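Local coordinates for beta-hexosaminidase Amuc_2018 (Akkermansia muciniphila, PDB 6JEB), which hydrolyses terminal non-reducing N-acetylglucosamine and N-acetylgalactosamine residues from beta-linked glycans, as a family 20 glycoside hydrolase, at residues P356-W364 against R458-E469. Residues are numbered along the deposited sequence; the frame is centred on the assembly and turned at random.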
ATOM      1  N   PRO A 356       3.786 -15.308  -6.466  1.00 15.32           N
ATOM      2  CA  PRO A 356       5.190 -15.734  -6.559  1.00 16.75           C
ATOM      3  C   PRO A 356       5.927 -14.965  -7.648  1.00 16.60           C
ATOM      4  O   PRO A 356       5.357 -14.613  -8.683  1.00 17.26           O
ATOM      5  CB  PRO A 356       5.089 -17.228  -6.899  1.00 16.53           C
ATOM      6  CG  PRO A 356       3.743 -17.375  -7.564  1.00 16.17           C
ATOM      7  CD  PRO A 356       2.850 -16.383  -6.847  1.00 15.52           C
ATOM      8  N   GLN A 357       7.216 -14.702  -7.405  1.00 15.34           N
ATOM      9  CA  GLN A 357       8.007 -13.919  -8.349  1.00 15.62           C
ATOM     10  C   GLN A 357       8.833 -14.766  -9.307  1.00 16.87           C
ATOM     11  O   GLN A 357       9.308 -14.240 -10.319  1.00 17.60           O
ATOM     12  CB  GLN A 357       8.913 -12.923  -7.624  1.00 15.39           C
ATOM     13  CG  GLN A 357      10.058 -13.539  -6.826  1.00 14.91           C
ATOM     14  CD  GLN A 357      10.469 -12.624  -5.694  1.00 15.15           C
ATOM     15  OE1 GLN A 357      11.116 -11.604  -5.917  1.00 16.00           O
ATOM     16  NE2 GLN A 357      10.054 -12.960  -4.475  1.00 16.95           N
ATOM     17  N   ILE A 358       9.020 -16.052  -9.016  1.00 17.22           N
ATOM     18  CA  ILE A 358       9.709 -16.971  -9.912  1.00 17.77           C
ATOM     19  C   ILE A 358       8.827 -18.195 -10.086  1.00 20.38           C
ATOM     20  O   ILE A 358       8.329 -18.749  -9.098  1.00 19.52           O
ATOM     21  CB  ILE A 358      11.101 -17.360  -9.372  1.00 17.90           C
ATOM     22  CG1 ILE A 358      12.021 -16.134  -9.386  1.00 18.39           C
ATOM     23  CG2 ILE A 358      11.701 -18.505 -10.188  1.00 19.06           C
ATOM     24  CD1 ILE A 358      13.326 -16.345  -8.662  1.00 20.12           C
ATOM     25  N   GLN A 359       8.617 -18.600 -11.335  1.00 21.66           N
ATOM     26  CA  GLN A 359       7.762 -19.744 -11.623  1.00 23.10           C
ATOM     27  C   GLN A 359       8.253 -20.975 -10.868  1.00 23.77           C
ATOM     28  O   GLN A 359       9.447 -21.295 -10.875  1.00 24.61           O
ATOM     29  CB  GLN A 359       7.754 -20.014 -13.129  1.00 26.57           C
ATOM     30  CG  GLN A 359       6.812 -21.134 -13.555  1.00 32.45           C
ATOM     31  CD  GLN A 359       5.351 -20.789 -13.324  1.00 36.22           C
ATOM     32  OE1 GLN A 359       4.904 -19.684 -13.637  1.00 37.66           O
ATOM     33  NE2 GLN A 359       4.602 -21.734 -12.769  1.00 38.54           N
ATOM     34  N   GLY A 360       7.326 -21.661 -10.206  1.00 23.18           N
ATOM     35  CA  GLY A 360       7.645 -22.807  -9.389  1.00 23.53           C
ATOM     36  C   GLY A 360       7.654 -22.518  -7.903  1.00 23.63           C
ATOM     37  O   GLY A 360       7.619 -23.458  -7.100  1.00 25.67           O
ATOM     38  N   GLN A 361       7.701 -21.246  -7.517  1.00 21.00           N
ATOM     39  CA  GLN A 361       7.550 -20.902  -6.115  1.00 19.23           C
ATOM     40  C   GLN A 361       6.083 -21.028  -5.715  1.00 20.62           C
ATOM     41  O   GLN A 361       5.184 -21.040  -6.562  1.00 22.07           O
ATOM     42  CB  GLN A 361       8.089 -19.493  -5.864  1.00 17.58           C
ATOM     43  CG  GLN A 361       9.591 -19.395  -6.135  1.00 19.20           C
ATOM     44  CD  GLN A 361      10.175 -18.053  -5.753  1.00 18.41           C
ATOM     45  OE1 GLN A 361       9.548 -17.003  -5.940  1.00 18.12           O
ATOM     46  NE2 GLN A 361      11.380 -18.078  -5.205  1.00 19.03           N
ATOM     47  N   ARG A 362       5.843 -21.131  -4.406  1.00 20.39           N
ATOM     48  CA  ARG A 362       4.511 -21.489  -3.919  1.00 22.06           C
ATOM     49  C   ARG A 362       3.444 -20.551  -4.471  1.00 21.44           C
ATOM     50  O   ARG A 362       3.538 -19.324  -4.337  1.00 20.24           O
ATOM     51  CB  ARG A 362       4.477 -21.501  -2.388  1.00 25.03           C
ATOM     52  CG  ARG A 362       5.432 -22.506  -1.739  1.00 28.64           C
ATOM     53  CD  ARG A 362       5.128 -23.945  -2.131  1.00 34.82           C
ATOM     54  NE  ARG A 362       3.863 -24.418  -1.579  1.00 36.98           N
ATOM     55  CZ  ARG A 362       3.726 -24.965  -0.373  1.00 39.67           C
ATOM     56  NH1 ARG A 362       4.777 -25.114   0.427  1.00 38.86           N
ATOM     57  NH2 ARG A 362       2.532 -25.372   0.035  1.00 41.25           N
ATOM     58  N   ASN A 363       2.434 -21.138  -5.110  1.00 21.31           N
ATOM     59  CA  ASN A 363       1.315 -20.383  -5.655  1.00 22.85           C
ATOM     60  C   ASN A 363      -0.006 -20.766  -5.012  1.00 22.22           C
ATOM     61  O   ASN A 363      -1.051 -20.228  -5.398  1.00 22.81           O
ATOM     62  CB  ASN A 363       1.254 -20.509  -7.187  1.00 23.64           C
ATOM     63  CG  ASN A 363       0.540 -21.769  -7.661  1.00 27.65           C
ATOM     64  OD1 ASN A 363       0.539 -22.805  -6.992  1.00 28.46           O
ATOM     65  ND2 ASN A 363      -0.078 -21.679  -8.832  1.00 31.31           N
ATOM     66  N   TRP A 364       0.012 -21.682  -4.045  1.00 23.41           N
ATOM     67  CA  TRP A 364      -1.159 -22.047  -3.253  1.00 24.21           C
ATOM     68  C   TRP A 364      -2.307 -22.567  -4.113  1.00 27.35           C
ATOM     69  O   TRP A 364      -3.469 -22.549  -3.694  1.00 29.26           O
ATOM     70  CB  TRP A 364      -1.562 -20.907  -2.306  1.00 24.98           C
ATOM     71  CG  TRP A 364      -0.334 -20.381  -1.620  1.00 24.68           C
ATOM     72  CD1 TRP A 364       0.309 -19.196  -1.860  1.00 26.53           C
ATOM     73  CD2 TRP A 364       0.458 -21.074  -0.647  1.00 26.00           C
ATOM     74  NE1 TRP A 364       1.430 -19.099  -1.067  1.00 26.04           N
ATOM     75  CE2 TRP A 364       1.542 -20.238  -0.314  1.00 27.33           C
ATOM     76  CE3 TRP A 364       0.343 -22.316  -0.010  1.00 28.35           C
ATOM     77  CZ2 TRP A 364       2.508 -20.606   0.624  1.00 27.32           C
ATOM     78  CZ3 TRP A 364       1.296 -22.671   0.927  1.00 28.98           C
ATOM     79  CH2 TRP A 364       2.364 -21.821   1.233  1.00 29.16           C
ATOM     80  N   ARG A 458      17.255 -13.384  -5.540  1.00 18.40           N
ATOM     81  CA  ARG A 458      16.077 -14.225  -5.729  1.00 16.87           C
ATOM     82  C   ARG A 458      16.410 -15.388  -6.648  1.00 18.73           C
ATOM     83  O   ARG A 458      16.847 -15.185  -7.786  1.00 21.07           O
ATOM     84  CB  ARG A 458      14.913 -13.414  -6.304  1.00 16.79           C
ATOM     85  CG  ARG A 458      14.482 -12.276  -5.406  1.00 15.93           C
ATOM     86  CD  ARG A 458      13.929 -12.794  -4.088  1.00 16.39           C
ATOM     87  NE  ARG A 458      13.581 -11.715  -3.164  1.00 16.27           N
ATOM     88  CZ  ARG A 458      14.252 -11.403  -2.054  1.00 16.04           C
ATOM     89  NH1 ARG A 458      15.338 -12.079  -1.688  1.00 16.54           N
ATOM     90  NH2 ARG A 458      13.822 -10.410  -1.290  1.00 16.20           N
ATOM     91  N   THR A 459      16.211 -16.605  -6.144  1.00 19.74           N
ATOM     92  CA  THR A 459      16.247 -17.822  -6.933  1.00 18.61           C
ATOM     93  C   THR A 459      14.993 -18.602  -6.579  1.00 19.08           C
ATOM     94  O   THR A 459      14.340 -18.326  -5.568  1.00 20.52           O
ATOM     95  CB  THR A 459      17.477 -18.667  -6.584  1.00 20.28           C
ATOM     96  OG1 THR A 459      17.360 -19.119  -5.229  1.00 21.19           O
ATOM     97  CG2 THR A 459      18.758 -17.844  -6.731  1.00 21.89           C
ATOM     98  N   GLN A 460      14.644 -19.577  -7.418  1.00 19.41           N
ATOM     99  CA  GLN A 460      13.439 -20.350  -7.144  1.00 18.95           C
ATOM    100  C   GLN A 460      13.490 -20.979  -5.755  1.00 20.12           C
ATOM    101  O   GLN A 460      12.494 -20.964  -5.020  1.00 20.63           O
ATOM    102  CB  GLN A 460      13.238 -21.416  -8.219  1.00 19.19           C
ATOM    103  CG  GLN A 460      11.935 -22.195  -8.066  1.00 20.44           C
ATOM    104  CD  GLN A 460      11.809 -23.311  -9.070  1.00 25.00           C
ATOM    105  OE1 GLN A 460      12.295 -23.207 -10.194  1.00 28.27           O
ATOM    106  NE2 GLN A 460      11.151 -24.390  -8.670  1.00 27.72           N
ATOM    107  N   GLY A 461      14.651 -21.501  -5.365  1.00 20.61           N
ATOM    108  CA  GLY A 461      14.769 -22.240  -4.126  1.00 20.89           C
ATOM    109  C   GLY A 461      15.114 -21.455  -2.879  1.00 21.43           C
ATOM    110  O   GLY A 461      15.118 -22.045  -1.794  1.00 24.04           O
ATOM    111  N   ASN A 462      15.409 -20.157  -2.968  1.00 19.48           N
ATOM    112  CA  ASN A 462      15.837 -19.432  -1.772  1.00 18.97           C
ATOM    113  C   ASN A 462      14.705 -18.707  -1.047  1.00 18.67           C
ATOM    114  O   ASN A 462      14.975 -17.966  -0.094  1.00 19.55           O
ATOM    115  CB  ASN A 462      17.062 -18.535  -2.030  1.00 18.63           C
ATOM    116  CG  ASN A 462      16.723 -17.207  -2.689  1.00 19.67           C
ATOM    117  OD1 ASN A 462      15.648 -17.018  -3.254  1.00 20.01           O
ATOM    118  ND2 ASN A 462      17.670 -16.272  -2.623  1.00 21.99           N
ATOM    119  N   GLU A 463      13.451 -18.922  -1.446  1.00 19.71           N
ATOM    120  CA  GLU A 463      12.348 -18.434  -0.632  1.00 18.40           C
ATOM    121  C   GLU A 463      12.345 -19.168   0.709  1.00 18.87           C
ATOM    122  O   GLU A 463      12.551 -20.388   0.747  1.00 20.86           O
ATOM    123  CB  GLU A 463      11.003 -18.647  -1.330  1.00 17.84           C
ATOM    124  CG  GLU A 463       9.836 -18.076  -0.520  1.00 17.11           C
ATOM    125  CD  GLU A 463       8.636 -17.691  -1.364  1.00 15.48           C
ATOM    126  OE1 GLU A 463       8.382 -18.343  -2.405  1.00 17.57           O
ATOM    127  OE2 GLU A 463       7.946 -16.715  -0.990  1.00 17.86           O
ATOM    128  N   PRO A 464      12.148 -18.455   1.821  1.00 19.20           N
ATOM    129  CA  PRO A 464      12.078 -19.132   3.123  1.00 21.06           C
ATOM    130  C   PRO A 464      10.999 -20.207   3.125  1.00 22.78           C
ATOM    131  O   PRO A 464       9.973 -20.093   2.454  1.00 21.94           O
ATOM    132  CB  PRO A 464      11.740 -17.996   4.096  1.00 21.45           C
ATOM    133  CG  PRO A 464      12.293 -16.763   3.436  1.00 21.72           C
ATOM    134  CD  PRO A 464      12.100 -16.988   1.952  1.00 18.99           C
ATOM    135  N   ALA A 465      11.256 -21.271   3.878  1.00 25.17           N
ATOM    136  CA  ALA A 465      10.345 -22.405   3.907  1.00 24.78           C
ATOM    137  C   ALA A 465       9.003 -22.020   4.519  1.00 23.82           C
ATOM    138  O   ALA A 465       8.919 -21.156   5.395  1.00 25.77           O
ATOM    139  CB  ALA A 465      10.957 -23.533   4.732  1.00 27.53           C
ATOM    140  N   PHE A 466       7.948 -22.688   4.053  1.00 24.01           N
ATOM    141  CA  PHE A 466       6.607 -22.557   4.604  1.00 23.96           C
ATOM    142  C   PHE A 466       6.244 -23.825   5.365  1.00 27.19           C
ATOM    143  O   PHE A 466       6.767 -24.907   5.085  1.00 29.82           O
ATOM    144  CB  PHE A 466       5.565 -22.352   3.499  1.00 22.41           C
ATOM    145  CG  PHE A 466       5.753 -21.093   2.710  1.00 20.18           C
ATOM    146  CD1 PHE A 466       5.225 -19.896   3.166  1.00 20.00           C
ATOM    147  CD2 PHE A 466       6.442 -21.103   1.506  1.00 20.71           C
ATOM    148  CE1 PHE A 466       5.389 -18.726   2.439  1.00 18.54           C
ATOM    149  CE2 PHE A 466       6.607 -19.937   0.773  1.00 19.20           C
ATOM    150  CZ  PHE A 466       6.083 -18.745   1.240  1.00 18.86           C
ATOM    151  N   ARG A 467       5.332 -23.689   6.323  1.00 28.98           N
ATOM    152  CA  ARG A 467       4.894 -24.844   7.094  1.00 30.28           C
ATOM    153  C   ARG A 467       3.682 -25.542   6.490  1.00 32.52           C
ATOM    154  O   ARG A 467       3.346 -26.651   6.922  1.00 36.36           O
ATOM    155  CB  ARG A 467       4.578 -24.444   8.539  1.00 32.77           C
ATOM    156  CG  ARG A 467       3.181 -23.873   8.728  1.00 31.39           C
ATOM    157  CD  ARG A 467       2.869 -23.633  10.202  1.00 32.98           C
ATOM    158  NE  ARG A 467       3.761 -22.643  10.795  1.00 35.52           N
ATOM    159  CZ  ARG A 467       3.419 -21.385  11.050  1.00 37.43           C
ATOM    160  NH1 ARG A 467       2.194 -20.961  10.775  1.00 35.24           N
ATOM    161  NH2 ARG A 467       4.302 -20.553  11.587  1.00 37.99           N
ATOM    162  N   TRP A 468       3.024 -24.934   5.510  1.00 30.60           N
ATOM    163  CA  TRP A 468       1.778 -25.456   4.970  1.00 31.61           C
ATOM    164  C   TRP A 468       2.038 -26.295   3.728  1.00 40.31           C
ATOM    165  O   TRP A 468       2.866 -25.935   2.887  1.00 41.12           O
ATOM    166  CB  TRP A 468       0.834 -24.311   4.608  1.00 27.90           C
ATOM    167  CG  TRP A 468       0.627 -23.333   5.715  1.00 24.11           C
ATOM    168  CD1 TRP A 468       0.029 -23.571   6.921  1.00 22.19           C
ATOM    169  CD2 TRP A 468       0.999 -21.951   5.718  1.00 20.06           C
ATOM    170  NE1 TRP A 468       0.026 -22.428   7.678  1.00 21.07           N
ATOM    171  CE2 TRP A 468       0.610 -21.416   6.961  1.00 19.97           C
ATOM    172  CE3 TRP A 468       1.630 -21.114   4.788  1.00 22.16           C
ATOM    173  CZ2 TRP A 468       0.821 -20.080   7.302  1.00 18.75           C
ATOM    174  CZ3 TRP A 468       1.843 -19.795   5.128  1.00 21.28           C
ATOM    175  CH2 TRP A 468       1.435 -19.287   6.373  1.00 19.70           C
ATOM    176  N   GLU A 469       1.320 -27.411   3.625  1.00 50.60           N
ATOM    177  CA  GLU A 469       1.292 -28.238   2.415  1.00 57.02           C
ATOM    178  C   GLU A 469       2.678 -28.566   1.858  1.00 56.33           C
ATOM    179  O   GLU A 469       2.827 -28.881   0.675  1.00 56.59           O
ATOM    180  CB  GLU A 469       0.419 -27.569   1.349  1.00 63.36           C
ATOM    181  CG  GLU A 469      -1.019 -27.353   1.806  1.00 69.23           C
ATOM    182  CD  GLU A 469      -1.527 -25.945   1.543  1.00 72.22           C
ATOM    183  OE1 GLU A 469      -1.490 -25.509   0.372  1.00 74.59           O
ATOM    184  OE2 GLU A 469      -1.962 -25.276   2.509  1.00 69.53           O
TER
HETATM  185  O   HOH W   1       8.357 -21.011  -2.739  1.00 21.68           O
HETATM  186  O   HOH W   2       0.132 -25.518  -1.927  1.00 56.10           O
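W364 drives the edge of its six-membered ring into the face of F466, the planes 88° apart and W364 CH2 3.8 Å from F466 CG. W468 completes the aromatic cluster in an offset pair, its edge turned toward the face of W364, with CE3 3.7 Å from W364 CH2. Flat rings suit this tightly packed part, where the C-terminal tail lies against the loop that follows strand 342-345 of the catalytic barrel. R362 joins it in two ways: CG packs against F466 CD2, and the chain bends at chi2 and chi3 (-61° and -68°), bringing the guanidinium face under W364 CH2 while NH1 and NH2 both bind W468 O, the shorter bond being 2.9 Å from NH2. The polar part centres on Q361. Its extended chain delivers NE2 to Q460 O (3.1 Å, nearly straight); NE2 also bonds Y412, and OE1 accepts from I358 N, bracing the type II turn I358-Q361. A leucine here would probably leave Q460 O without this donor and the turn without its side-chain brace. G360 has the turn's positive phi, where a CB would jam against the preceding carbonyl O and clash with Q460 NE2. I358 CD1 lies on T459 C at 3.5 Å. Q460, though exposed, lays its extended chain along the turn, CB on I358 CG2. The outer side is looser: one water links R362 N to E463 OE1, another R362 NH2 to E469 OE1. Through OE2, E463 pairs with R413 and E469 with R403. The W364 side chain is about 7 Å from those of substrate-binding D354 and E402. Aromatic edges and arginine-to-carbonyl bonds thus hold the tail up to W468, while poorly ordered E469 stays loosely held.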